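Long-range contacts in mandelate racemase/muconate lactonizing enzyme/Enolase superfamily (Rhodobacter sphaeroides, PDB 2HZG), which belongs to the enolase superfamily, joining an N-terminal capping domain to a barrel of parallel strands and helices that holds a sodium ion at a cluster of acidic side chains: residues A[194-199]-A[219-224]; A[136-141]-A[162-167]; A[144-149]-A[180-185]; A[174-179]-A[211-216]. One frame throughout, in Å; residues are numbered along the deposited sequence. Where two conformers were deposited one is given.

Contact 1 of 4, residues A[194-199]-A[219-224]; sequences GDLMVD and DAAGVL. With NA (sodium ion), chain C.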
loop_
_atom_site.group_PDB
_atom_site.type_symbol
_atom_site.label_atom_id
_atom_site.label_comp_id
_atom_site.label_asym_id
_atom_site.label_seq_id
_atom_site.Cartn_x
_atom_site.Cartn_y
_atom_site.Cartn_z
ATOM N N GLY A 194 21.072 -6.261 30.269
ATOM C CA GLY A 194 20.707 -5.603 29.016
ATOM C C GLY A 194 19.228 -5.638 28.675
ATOM O O GLY A 194 18.496 -6.495 29.161
ATOM N N ASP A 195 18.794 -4.695 27.842
ATOM C CA ASP A 195 17.453 -4.738 27.256
ATOM C C ASP A 195 17.434 -5.704 26.071
ATOM O O ASP A 195 18.343 -5.697 25.218
ATOM C CB ASP A 195 16.986 -3.345 26.831
ATOM C CG ASP A 195 16.851 -2.385 28.004
ATOM O OD1 ASP A 195 16.659 -2.858 29.133
ATOM O OD2 ASP A 195 16.914 -1.151 27.799
ATOM N N LEU A 196 16.416 -6.563 26.054
ATOM C CA LEU A 196 16.240 -7.522 24.984
ATOM C C LEU A 196 14.898 -7.285 24.310
ATOM O O LEU A 196 13.866 -7.176 24.980
ATOM C CB LEU A 196 16.343 -8.967 25.495
ATOM C CG LEU A 196 16.152 -10.103 24.486
ATOM C CD1 LEU A 196 17.190 -10.082 23.359
ATOM C CD2 LEU A 196 16.172 -11.450 25.196
ATOM N N MET A 197 14.932 -7.182 22.983
ATOM C CA MET A 197 13.727 -6.999 22.196
ATOM C C MET A 197 13.644 -8.132 21.180
ATOM O O MET A 197 14.671 -8.694 20.785
ATOM C CB MET A 197 13.722 -5.636 21.508
ATOM C CG MET A 197 13.610 -4.442 22.465
ATOM S SD MET A 197 15.147 -4.017 23.353
ATOM C CE MET A 197 16.104 -3.314 22.083
ATOM N N VAL A 198 12.414 -8.463 20.784
ATOM C CA VAL A 198 12.163 -9.525 19.825
ATOM C C VAL A 198 11.237 -9.034 18.718
ATOM O O VAL A 198 10.198 -8.427 18.985
ATOM C CB VAL A 198 11.569 -10.790 20.507
ATOM C CG1 VAL A 198 11.213 -11.884 19.461
ATOM C CG2 VAL A 198 12.534 -11.325 21.580
ATOM N N ASP A 199 11.639 -9.305 17.484
ATOM C CA ASP A 199 10.896 -8.894 16.299
ATOM C C ASP A 199 10.564 -10.138 15.495
ATOM O O ASP A 199 11.451 -10.853 15.054
ATOM C CB ASP A 199 11.777 -7.920 15.506
ATOM C CG ASP A 199 11.237 -7.592 14.109
ATOM O OD1 ASP A 199 10.089 -7.926 13.752
ATOM O OD2 ASP A 199 12.020 -6.967 13.345
ATOM N N ASP A 219 8.225 -13.155 28.566
ATOM C CA ASP A 219 8.279 -12.583 29.915
ATOM C C ASP A 219 9.371 -13.254 30.769
ATOM O O ASP A 219 10.060 -12.576 31.519
ATOM C CB ASP A 219 6.914 -12.621 30.617
ATOM C CG ASP A 219 5.990 -11.456 30.201
ATOM O OD1 ASP A 219 6.425 -10.537 29.447
ATOM O OD2 ASP A 219 4.806 -11.469 30.627
ATOM N N ALA A 220 9.548 -14.568 30.612
ATOM C CA ALA A 220 10.591 -15.298 31.351
ATOM C C ALA A 220 11.999 -14.784 30.978
ATOM O O ALA A 220 12.889 -14.723 31.826
ATOM C CB ALA A 220 10.467 -16.820 31.115
ATOM N N ALA A 221 12.182 -14.408 29.711
ATOM C CA ALA A 221 13.441 -13.831 29.229
ATOM C C ALA A 221 13.552 -12.327 29.487
ATOM O O ALA A 221 14.550 -11.707 29.127
ATOM C CB ALA A 221 13.628 -14.135 27.744
ATOM N N GLY A 222 12.518 -11.745 30.087
ATOM C CA GLY A 222 12.498 -10.323 30.446
ATOM C C GLY A 222 12.514 -9.413 29.222
ATOM O O GLY A 222 13.083 -8.321 29.263
ATOM N N VAL A 223 11.888 -9.870 28.141
ATOM C CA VAL A 223 11.834 -9.110 26.882
ATOM C C VAL A 223 11.013 -7.813 27.014
ATOM O O VAL A 223 9.894 -7.798 27.563
ATOM C CB VAL A 223 11.347 -10.002 25.711
ATOM C CG1 VAL A 223 11.213 -9.200 24.398
ATOM C CG2 VAL A 223 12.307 -11.178 25.506
ATOM N N LEU A 224 11.590 -6.720 26.530
ATOM C CA LEU A 224 10.952 -5.404 26.601
ATOM C C LEU A 224 9.735 -5.273 25.664
ATOM O O LEU A 224 8.678 -4.793 26.074
ATOM C CB LEU A 224 11.984 -4.300 26.307
ATOM C CG LEU A 224 11.509 -2.839 26.239
ATOM C CD1 LEU A 224 11.023 -2.356 27.607
ATOM C CD2 LEU A 224 12.614 -1.915 25.679
HETATM NA NA NA C . 11.480 -4.866 12.471
HETATM O O HOH W 1 14.889 -6.595 28.443
HETATM O O HOH W 2 9.478 -6.712 11.648
HETATM O O HOH W 3 12.196 -5.237 10.146
HETATM O O HOH W 4 13.921 -4.090 12.666
#

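Contact 2 of 4, residues A[136-141]-A[162-167]; sequences PYASLL and AAVKFG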
loop_
_atom_site.group_PDB
_atom_site.type_symbol
_atom_site.label_atom_id
_atom_site.label_comp_id
_atom_site.label_asym_id
_atom_site.label_seq_id
_atom_site.Cartn_x
_atom_site.Cartn_y
_atom_site.Cartn_z
ATOM N N PRO A 136 21.726 3.393 21.385
ATOM C CA PRO A 136 21.495 2.459 20.276
ATOM C C PRO A 136 21.346 1.017 20.770
ATOM O O PRO A 136 22.143 0.552 21.605
ATOM C CB PRO A 136 22.759 2.607 19.409
ATOM C CG PRO A 136 23.850 2.999 20.413
ATOM C CD PRO A 136 23.139 3.820 21.478
ATOM N N TYR A 137 20.318 0.324 20.290
ATOM C CA TYR A 137 20.245 -1.105 20.530
ATOM C C TYR A 137 20.751 -1.799 19.284
ATOM O O TYR A 137 20.516 -1.329 18.172
ATOM C CB TYR A 137 18.840 -1.535 20.960
ATOM C CG TYR A 137 17.728 -1.496 19.907
ATOM C CD1 TYR A 137 17.627 -2.489 18.913
ATOM C CD2 TYR A 137 16.743 -0.516 19.956
ATOM C CE1 TYR A 137 16.566 -2.463 17.960
ATOM C CE2 TYR A 137 15.664 -0.500 19.031
ATOM C CZ TYR A 137 15.606 -1.474 18.036
ATOM O OH TYR A 137 14.586 -1.463 17.121
ATOM N N ALA A 138 21.502 -2.880 19.471
ATOM C CA ALA A 138 22.061 -3.622 18.365
ATOM C C ALA A 138 20.948 -4.405 17.701
ATOM O O ALA A 138 20.299 -5.232 18.345
ATOM C CB ALA A 138 23.197 -4.574 18.856
ATOM N N SER A 139 20.723 -4.151 16.412
ATOM C CA SER A 139 19.617 -4.784 15.734
ATOM C C SER A 139 20.119 -5.890 14.831
ATOM O O SER A 139 20.857 -5.639 13.885
ATOM C CB SER A 139 18.765 -3.760 14.958
ATOM O OG SER A 139 17.524 -4.352 14.634
ATOM N N LEU A 140 19.693 -7.113 15.135
ATOM C CA LEU A 140 20.300 -8.310 14.577
ATOM C C LEU A 140 19.255 -9.309 14.114
ATOM O O LEU A 140 18.108 -9.227 14.502
ATOM C CB LEU A 140 21.202 -8.982 15.648
ATOM C CG LEU A 140 22.430 -8.185 16.088
ATOM C CD1 LEU A 140 23.072 -8.831 17.317
ATOM C CD2 LEU A 140 23.422 -8.096 14.932
ATOM N N LEU A 141 19.659 -10.281 13.310
ATOM C CA LEU A 141 18.748 -11.371 12.992
ATOM C C LEU A 141 19.011 -12.556 13.926
ATOM O O LEU A 141 20.157 -12.833 14.296
ATOM C CB LEU A 141 18.890 -11.780 11.536
ATOM C CG LEU A 141 18.578 -10.675 10.511
ATOM C CD1 LEU A 141 18.897 -11.152 9.127
ATOM C CD2 LEU A 141 17.123 -10.158 10.594
ATOM N N ALA A 162 24.389 -2.108 25.119
ATOM C CA ALA A 162 23.647 -2.354 26.342
ATOM C C ALA A 162 22.237 -2.909 26.071
ATOM O O ALA A 162 21.470 -3.176 27.009
ATOM C CB ALA A 162 23.538 -1.064 27.129
ATOM N N ALA A 163 21.886 -3.045 24.795
ATOM C CA ALA A 163 20.560 -3.505 24.401
ATOM C C ALA A 163 20.669 -4.189 23.053
ATOM O O ALA A 163 21.481 -3.782 22.216
ATOM C CB ALA A 163 19.557 -2.349 24.364
ATOM N N VAL A 164 19.909 -5.271 22.867
ATOM C CA VAL A 164 19.938 -6.053 21.623
ATOM C C VAL A 164 18.511 -6.442 21.214
ATOM O O VAL A 164 17.672 -6.752 22.074
ATOM C CB VAL A 164 20.807 -7.349 21.742
ATOM C CG1 VAL A 164 20.775 -8.152 20.449
ATOM C CG2 VAL A 164 22.270 -7.029 22.107
ATOM N N LYS A 165 18.252 -6.422 19.906
ATOM C CA LYS A 165 17.007 -6.949 19.347
ATOM C C LYS A 165 17.373 -8.045 18.366
ATOM O O LYS A 165 18.309 -7.895 17.594
ATOM C CB LYS A 165 16.210 -5.859 18.623
ATOM C CG LYS A 165 14.831 -6.340 18.148
ATOM C CD LYS A 165 14.026 -5.191 17.585
ATOM C CE LYS A 165 14.355 -4.929 16.123
ATOM N NZ LYS A 165 13.572 -3.761 15.601
ATOM N N PHE A 166 16.672 -9.167 18.425
ATOM C CA PHE A 166 16.760 -10.164 17.374
ATOM C C PHE A 166 15.443 -10.224 16.616
ATOM O O PHE A 166 14.375 -10.137 17.210
ATOM C CB PHE A 166 17.084 -11.541 17.946
ATOM C CG PHE A 166 18.482 -11.661 18.438
ATOM C CD1 PHE A 166 19.497 -11.978 17.558
ATOM C CD2 PHE A 166 18.795 -11.393 19.770
ATOM C CE1 PHE A 166 20.796 -12.072 17.989
ATOM C CE2 PHE A 166 20.106 -11.489 20.204
ATOM C CZ PHE A 166 21.098 -11.812 19.310
ATOM N N GLY A 167 15.532 -10.402 15.308
ATOM C CA GLY A 167 14.344 -10.437 14.479
ATOM C C GLY A 167 14.429 -11.572 13.517
ATOM O O GLY A 167 15.527 -12.038 13.206
HETATM O O HOH W 5 23.827 0.499 23.625
#

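Contact 3 of 4, residues A[144-149]-A[180-185]; sequences DTPQET and ADQIMA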
loop_
_atom_site.group_PDB
_atom_site.type_symbol
_atom_site.label_atom_id
_atom_site.label_comp_id
_atom_site.label_asym_id
_atom_site.label_seq_id
_atom_site.Cartn_x
_atom_site.Cartn_y
_atom_site.Cartn_z
ATOM N N ASP A 144 20.218 -19.257 12.796
ATOM C CA ASP A 144 19.462 -20.444 12.423
ATOM C C ASP A 144 19.400 -21.469 13.559
ATOM O O ASP A 144 18.533 -22.345 13.556
ATOM C CB ASP A 144 20.033 -21.071 11.140
ATOM C CG ASP A 144 19.825 -20.175 9.902
ATOM O OD1 ASP A 144 19.109 -19.145 10.007
ATOM O OD2 ASP A 144 20.372 -20.506 8.819
ATOM N N THR A 145 20.307 -21.357 14.530
ATOM C CA THR A 145 20.281 -22.232 15.703
ATOM C C THR A 145 20.390 -21.316 16.903
ATOM O O THR A 145 20.857 -20.177 16.767
ATOM C CB THR A 145 21.468 -23.240 15.723
ATOM O OG1 THR A 145 22.693 -22.507 15.761
ATOM C CG2 THR A 145 21.471 -24.147 14.477
ATOM N N PRO A 146 19.931 -21.781 18.075
ATOM C CA PRO A 146 20.081 -20.990 19.287
ATOM C C PRO A 146 21.516 -20.590 19.652
ATOM O O PRO A 146 21.720 -19.483 20.159
ATOM C CB PRO A 146 19.469 -21.901 20.359
ATOM C CG PRO A 146 18.452 -22.681 19.615
ATOM C CD PRO A 146 19.156 -23.008 18.338
ATOM N N GLN A 147 22.492 -21.475 19.437
ATOM C CA GLN A 147 23.863 -21.122 19.777
ATOM C C GLN A 147 24.371 -19.930 18.923
ATOM O O GLN A 147 25.057 -19.040 19.439
ATOM C CB GLN A 147 24.814 -22.319 19.626
ATOM C CG GLN A 147 26.229 -22.011 20.132
ATOM C CD GLN A 147 26.266 -21.882 21.640
ATOM O OE1 GLN A 147 25.494 -22.553 22.346
ATOM N NE2 GLN A 147 27.162 -21.025 22.155
ATOM N N GLU A 148 24.029 -19.918 17.637
ATOM C CA GLU A 148 24.372 -18.767 16.778
ATOM C C GLU A 148 23.795 -17.466 17.361
ATOM O O GLU A 148 24.493 -16.463 17.474
ATOM C CB GLU A 148 23.909 -19.023 15.340
ATOM C CG GLU A 148 24.790 -20.097 14.677
ATOM C CD GLU A 148 24.297 -20.586 13.316
ATOM O OE1 GLU A 148 24.967 -20.265 12.305
ATOM O OE2 GLU A 148 23.274 -21.311 13.255
ATOM N N THR A 149 22.530 -17.504 17.777
ATOM C CA THR A 149 21.870 -16.353 18.417
ATOM C C THR A 149 22.594 -15.935 19.695
ATOM O O THR A 149 22.863 -14.758 19.888
ATOM C CB THR A 149 20.380 -16.668 18.706
ATOM O OG1 THR A 149 19.705 -16.822 17.458
ATOM C CG2 THR A 149 19.698 -15.566 19.523
ATOM N N ALA A 180 11.350 -20.508 22.256
ATOM C CA ALA A 180 11.886 -20.407 23.613
ATOM C C ALA A 180 13.407 -20.615 23.652
ATOM O O ALA A 180 14.106 -19.850 24.302
ATOM C CB ALA A 180 11.152 -21.381 24.591
ATOM N N ASP A 181 13.899 -21.615 22.930
ATOM C CA ASP A 181 15.333 -21.913 22.857
ATOM C C ASP A 181 16.114 -20.714 22.290
ATOM O O ASP A 181 17.150 -20.334 22.817
ATOM C CB ASP A 181 15.563 -23.147 21.992
ATOM C CG ASP A 181 15.161 -24.463 22.700
ATOM O OD1 ASP A 181 14.926 -24.464 23.925
ATOM O OD2 ASP A 181 15.067 -25.488 22.004
ATOM N N GLN A 182 15.568 -20.110 21.237
ATOM C CA GLN A 182 16.169 -18.941 20.592
ATOM C C GLN A 182 16.208 -17.728 21.519
ATOM O O GLN A 182 17.229 -17.057 21.637
ATOM C CB GLN A 182 15.394 -18.599 19.308
ATOM C CG GLN A 182 15.651 -19.534 18.155
ATOM C CD GLN A 182 16.987 -19.246 17.448
ATOM O OE1 GLN A 182 17.760 -18.398 17.883
ATOM N NE2 GLN A 182 17.246 -19.952 16.366
ATOM N N ILE A 183 15.081 -17.446 22.159
ATOM C CA ILE A 183 14.921 -16.256 22.989
ATOM C C ILE A 183 15.762 -16.365 24.259
ATOM O O ILE A 183 16.400 -15.398 24.679
ATOM C CB ILE A 183 13.403 -16.006 23.284
ATOM C CG1 ILE A 183 12.674 -15.593 21.979
ATOM C CG2 ILE A 183 13.204 -14.947 24.352
ATOM C CD1 ILE A 183 11.131 -15.714 22.032
ATOM N N MET A 184 15.761 -17.555 24.860
ATOM C CA MET A 184 16.596 -17.825 26.038
ATOM C C MET A 184 18.085 -17.740 25.723
ATOM O O MET A 184 18.856 -17.231 26.532
ATOM C CB MET A 184 16.248 -19.183 26.637
ATOM C CG MET A 184 14.858 -19.233 27.281
ATOM S SD MET A 184 14.632 -17.939 28.521
ATOM C CE MET A 184 12.865 -17.671 28.352
ATOM N N ALA A 185 18.474 -18.214 24.545
ATOM C CA ALA A 185 19.863 -18.104 24.065
ATOM C C ALA A 185 20.275 -16.634 23.859
ATOM O O ALA A 185 21.366 -16.237 24.264
ATOM C CB ALA A 185 20.066 -18.924 22.798
#

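Contact 4 of 4, residues A[174-179]-A[211-216]; sequences GTVAAD and AAARLP. With NA (sodium ion), chain D.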
loop_
_atom_site.group_PDB
_atom_site.type_symbol
_atom_site.label_atom_id
_atom_site.label_comp_id
_atom_site.label_asym_id
_atom_site.label_seq_id
_atom_site.Cartn_x
_atom_site.Cartn_y
_atom_site.Cartn_z
ATOM N N GLY A 174 7.977 -22.263 13.617
ATOM C CA GLY A 174 7.662 -23.616 14.086
ATOM C C GLY A 174 7.013 -23.564 15.454
ATOM O O GLY A 174 6.044 -22.823 15.679
ATOM N N THR A 175 7.559 -24.328 16.387
ATOM C CA THR A 175 6.948 -24.479 17.687
ATOM C C THR A 175 7.362 -23.361 18.656
ATOM O O THR A 175 8.386 -22.674 18.450
ATOM C CB THR A 175 7.314 -25.850 18.307
ATOM O OG1 THR A 175 8.717 -25.870 18.570
ATOM C CG2 THR A 175 6.967 -27.012 17.355
ATOM N N VAL A 176 6.575 -23.211 19.721
ATOM C CA VAL A 176 6.917 -22.348 20.841
ATOM C C VAL A 176 8.252 -22.785 21.462
ATOM O O VAL A 176 9.080 -21.939 21.796
ATOM C CB VAL A 176 5.814 -22.340 21.923
ATOM C CG1 VAL A 176 6.318 -21.722 23.247
ATOM C CG2 VAL A 176 4.586 -21.583 21.432
ATOM N N ALA A 177 8.445 -24.101 21.598
ATOM C CA ALA A 177 9.678 -24.660 22.159
ATOM C C ALA A 177 10.932 -24.164 21.421
ATOM O O ALA A 177 11.875 -23.719 22.061
ATOM C CB ALA A 177 9.630 -26.188 22.159
ATOM N N ALA A 178 10.916 -24.222 20.091
ATOM C CA ALA A 178 12.002 -23.689 19.271
ATOM C C ALA A 178 12.231 -22.194 19.527
ATOM O O ALA A 178 13.374 -21.764 19.709
ATOM C CB ALA A 178 11.726 -23.953 17.784
ATOM N N ASP A 179 11.145 -21.406 19.563
ATOM C CA ASP A 179 11.241 -19.979 19.887
ATOM C C ASP A 179 11.811 -19.741 21.273
ATOM O O ASP A 179 12.643 -18.857 21.463
ATOM C CB ASP A 179 9.884 -19.275 19.737
ATOM C CG ASP A 179 9.410 -19.211 18.293
ATOM O OD1 ASP A 179 10.210 -19.468 17.351
ATOM O OD2 ASP A 179 8.214 -18.919 18.098
ATOM N N ALA A 211 0.551 -16.358 18.667
ATOM C CA ALA A 211 1.366 -15.279 19.229
ATOM C C ALA A 211 1.303 -15.279 20.755
ATOM O O ALA A 211 2.341 -15.173 21.443
ATOM C CB ALA A 211 0.910 -13.921 18.675
ATOM N N ALA A 212 0.087 -15.398 21.288
ATOM C CA ALA A 212 -0.126 -15.385 22.730
ATOM C C ALA A 212 0.662 -16.500 23.397
ATOM O O ALA A 212 1.109 -16.330 24.520
ATOM C CB ALA A 212 -1.639 -15.508 23.083
ATOM N N ALA A 213 0.865 -17.613 22.686
ATOM C CA ALA A 213 1.549 -18.789 23.253
ATOM C C ALA A 213 3.042 -18.518 23.556
ATOM O O ALA A 213 3.683 -19.266 24.316
ATOM C CB ALA A 213 1.399 -20.002 22.308
ATOM N N ARG A 214 3.583 -17.453 22.956
ATOM C CA ARG A 214 4.971 -17.019 23.195
ATOM C C ARG A 214 5.093 -16.045 24.347
ATOM O O ARG A 214 6.189 -15.727 24.757
ATOM C CB ARG A 214 5.563 -16.327 21.958
ATOM C CG ARG A 214 6.155 -17.235 20.927
ATOM C CD ARG A 214 5.085 -17.922 20.047
ATOM N NE ARG A 214 5.720 -18.846 19.108
ATOM C CZ ARG A 214 5.084 -19.753 18.369
ATOM N NH1 ARG A 214 3.760 -19.880 18.440
ATOM N NH2 ARG A 214 5.778 -20.527 17.542
ATOM N N LEU A 215 3.987 -15.531 24.857
ATOM C CA LEU A 215 4.077 -14.501 25.875
ATOM C C LEU A 215 4.797 -14.922 27.189
ATOM O O LEU A 215 5.597 -14.137 27.728
ATOM C CB LEU A 215 2.706 -13.851 26.143
ATOM C CG LEU A 215 2.051 -13.028 25.014
ATOM C CD1 LEU A 215 0.639 -12.606 25.406
ATOM C CD2 LEU A 215 2.898 -11.796 24.659
ATOM N N PRO A 216 4.495 -16.126 27.728
ATOM C CA PRO A 216 5.274 -16.558 28.912
ATOM C C PRO A 216 6.785 -16.629 28.679
ATOM O O PRO A 216 7.541 -16.225 29.541
ATOM C CB PRO A 216 4.712 -17.953 29.219
ATOM C CG PRO A 216 3.298 -17.897 28.659
ATOM C CD PRO A 216 3.432 -17.103 27.389
HETATM NA NA NA D . 3.958 -22.517 14.714
HETATM O O HOH W 6 3.680 -25.018 15.008
HETATM O O HOH W 7 4.017 -20.208 14.672
HETATM O O HOH W 8 4.211 -22.763 12.392
#

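Contact 1 of 4, residues A[194-199]-A[219-224]
Two neighbouring strands of the barrel come together here, as Leu196 and Val198 of strand 195-199 meet Val223 and Leu224 on the way into strand 225-227. Leu224 N donates to Leu196 O over 2.8 Å. The bond is nearly straight, with 164° at the hydrogen, and it enters almost along the C=O axis. Val223 packs beside it. Its CG1 sits 3.4 Å from Leu196 O, and its CG2 meets Leu196 CD2 at 3.9 Å. The side chain of Val198 stands about square to that of Val223. Val198 CG2 touches both branches of Val223, with Val223 CG1 at 3.8 Å. On the other side of the strand, Met197 and Leu224 lie side by side and point the same way. Met197 SD is 4.0 Å from Leu224 CD2.

Before Val223 the chain leaves helix 215-220 by a Schellman motif, with Gly222 at positive phi. A water bridges the two backbones next to this bond. It accepts from Leu196 N at 2.8 Å and donates to Gly222 O. Further along the strand, Asp199 OD2 binds the sodium ion at 2.3 Å. CG of Asp199 is anti to the backbone N (chi1 170°), which carries the carboxylate to the metal. Glu227 and Glu254 are the other two protein ligands. Acidic ligands at the ends of the third, fourth and fifth barrel strands are the metal site typical of the enolase superfamily.

Contact 2 of 4, residues A[136-141]-A[162-167]
The side chains of Tyr137 and Lys165 cross obliquely on the inner face of the barrel. Lys165 CB lies 3.5 Å from Tyr137 CE1, and the lysine chain then runs along that side of the ring toward the phenol oxygen. A bend at chi3 (84°) turns its end, and Lys165 NZ donates to Tyr137 OH over 2.9 Å. Two carboxylates outside the segments also hold NZ, through salt bridges to Glu227 and Glu329. Glu227 is a sodium ligand, so the lysine sits against the metal site. Ser139 is on the same face. Its OG is 3.5 Å from Lys165 CE and is hydrogen-bonded to Glu329.

Strands 135-141 and 163-167 run parallel and are the two strands of a beta-alpha-beta unit, linked through helix 146-158. They are the first two strands of the barrel. The usual parallel ladder joins them: Ala138 N to Ala163 O, Lys165 N to Ala138 O, Leu140 N to Lys165 O and Gly167 N to Leu140 O. The bond from Lys165 N is the straightest, with 172° at the hydrogen and a length of 2.8 Å.

The opposite face of the sheet is apolar and looks at the helices. There Leu140 and Phe166 lie side by side and point the same way, with Leu140 CB 3.9 Å from Phe166 CE1. The edge of the Phe166 ring meets Leu141 O, 3.4 Å from CD1. Helix 146-158 covers this face, with Arg152 and Ala153 against the ring. Near the start of the strands Tyr137 CB touches Ala163 CB at 3.6 Å.

Contact 3 of 4, residues A[144-149]-A[180-185]
The side-chain amide of Gln182 is met in its own plane by Thr149, while the peptide link between Thr145 and Pro146 lies above that plane. Thr149 OG1 donates to Gln182 OE1 over a short 2.5 Å, and the angle at the oxygen is 148°. Gln182 NE2 is 3.5 Å from Thr145 C and 3.7 Å from Pro146 N, so the amide sits against the start of helix 146-158. NE2 also donates to Gly143 O, just before the segment. Thr149 OG1 in turn accepts from Gly143 N. The amide, the hydroxyl and the Gly143 backbone thus form a closed ring of bonds that fixes the rotation of the amide. The bend of Gln182 at chi2 (-78°) brings its end across from helix 176-190.

The ring of Pro146 packs on the other helix. Its CG touches Asp181 CB at 3.8 Å, and its CB touches Ala185 CB at 3.9 Å. Ala185 CB also comes within 3.2 Å of Pro146 O, a tight approach, with the alanine methyl pressed against the carbonyl oxygen. Thr145 is the N-cap of helix 146-158, although its bond from Glu148 N is weak at 3.5 Å. Thr145 OG1 also donates to Glu148 OE2 over 2.8 Å.

These two helices are neighbours on the outside of the barrel. The contact is polar at the buried Gln182 and Thr149, and apolar at Pro146 and Ala185. Both ends of the buried amide have a hydrogen-bond partner, OE1 in Thr149 and NE2 in Gly143, which would offset the cost of burying it.

Contact 4 of 4, residues A[174-179]-A[211-216]
Asp179 OD2 is gripped in a salt bridge by two nitrogens of Arg214, NE at 2.7 Å and NH2 at 3.0 Å. The guanidinium comes side-on and spends both bonds on this one oxygen. NE meets OD2 on its anti lone pair, whereas NH2 reaches OD2 from above the carboxylate plane. The carboxylate and guanidinium planes are 49° apart. The other carboxylate oxygen, OD1, accepts from Gly172 N, so the whole group is held.

Arg214 NH2 makes a further bond, to Gly174 O at 3.0 Å. The oxygen lies in the guanidinium plane, but the nitrogen stands above the carbonyl plane. The same Gly174 O binds a sodium ion at 2.3 Å, and three waters complete the ligands found for that ion. This is not the acidic metal site of the barrel. The nearby cation would probably polarise the carbonyl.

The contact joins the start of helix 176-190 to the turn between helices 208-212 and 215-220, on the outside of the barrel. Thr175 is the N-cap of the first helix, its OG1 accepting from Ala178 N at 3.1 Å. Arg214 sits in a type I turn from Ala212 to Leu215, and a bend at chi2 (78°) swings its chain across to the other helix. Val176 CG2 lies over one face of the guanidinium, offset toward the rim and 3.5 Å from NH1. The same methyl touches Ala213 CB at 3.7 Å. Arg214 NH1 is bonded to Ala210 O.

In the fold
Contacts 1 and 2 are buried and share the barrel sheet, where strands 195-199 and 163-167 are neighbours. Contacts 3 and 4 are partly buried and lie on the outer layer, both using helix 176-190. Chemistry follows place. The strand contacts rest on backbone bonds and apolar side chains, with charged groups gathered toward the metal site. The helix contacts centre on one polar pair each, an amide with a hydroxyl in contact 3 and a salt bridge in contact 4, each beside a threonine N-cap. The layers meet where Leu196 CD2 packs on Ile183 O and where Phe166 touches Thr149 O. Contacts 2 and 4 do not touch; their nearest atoms are about 9 Å apart.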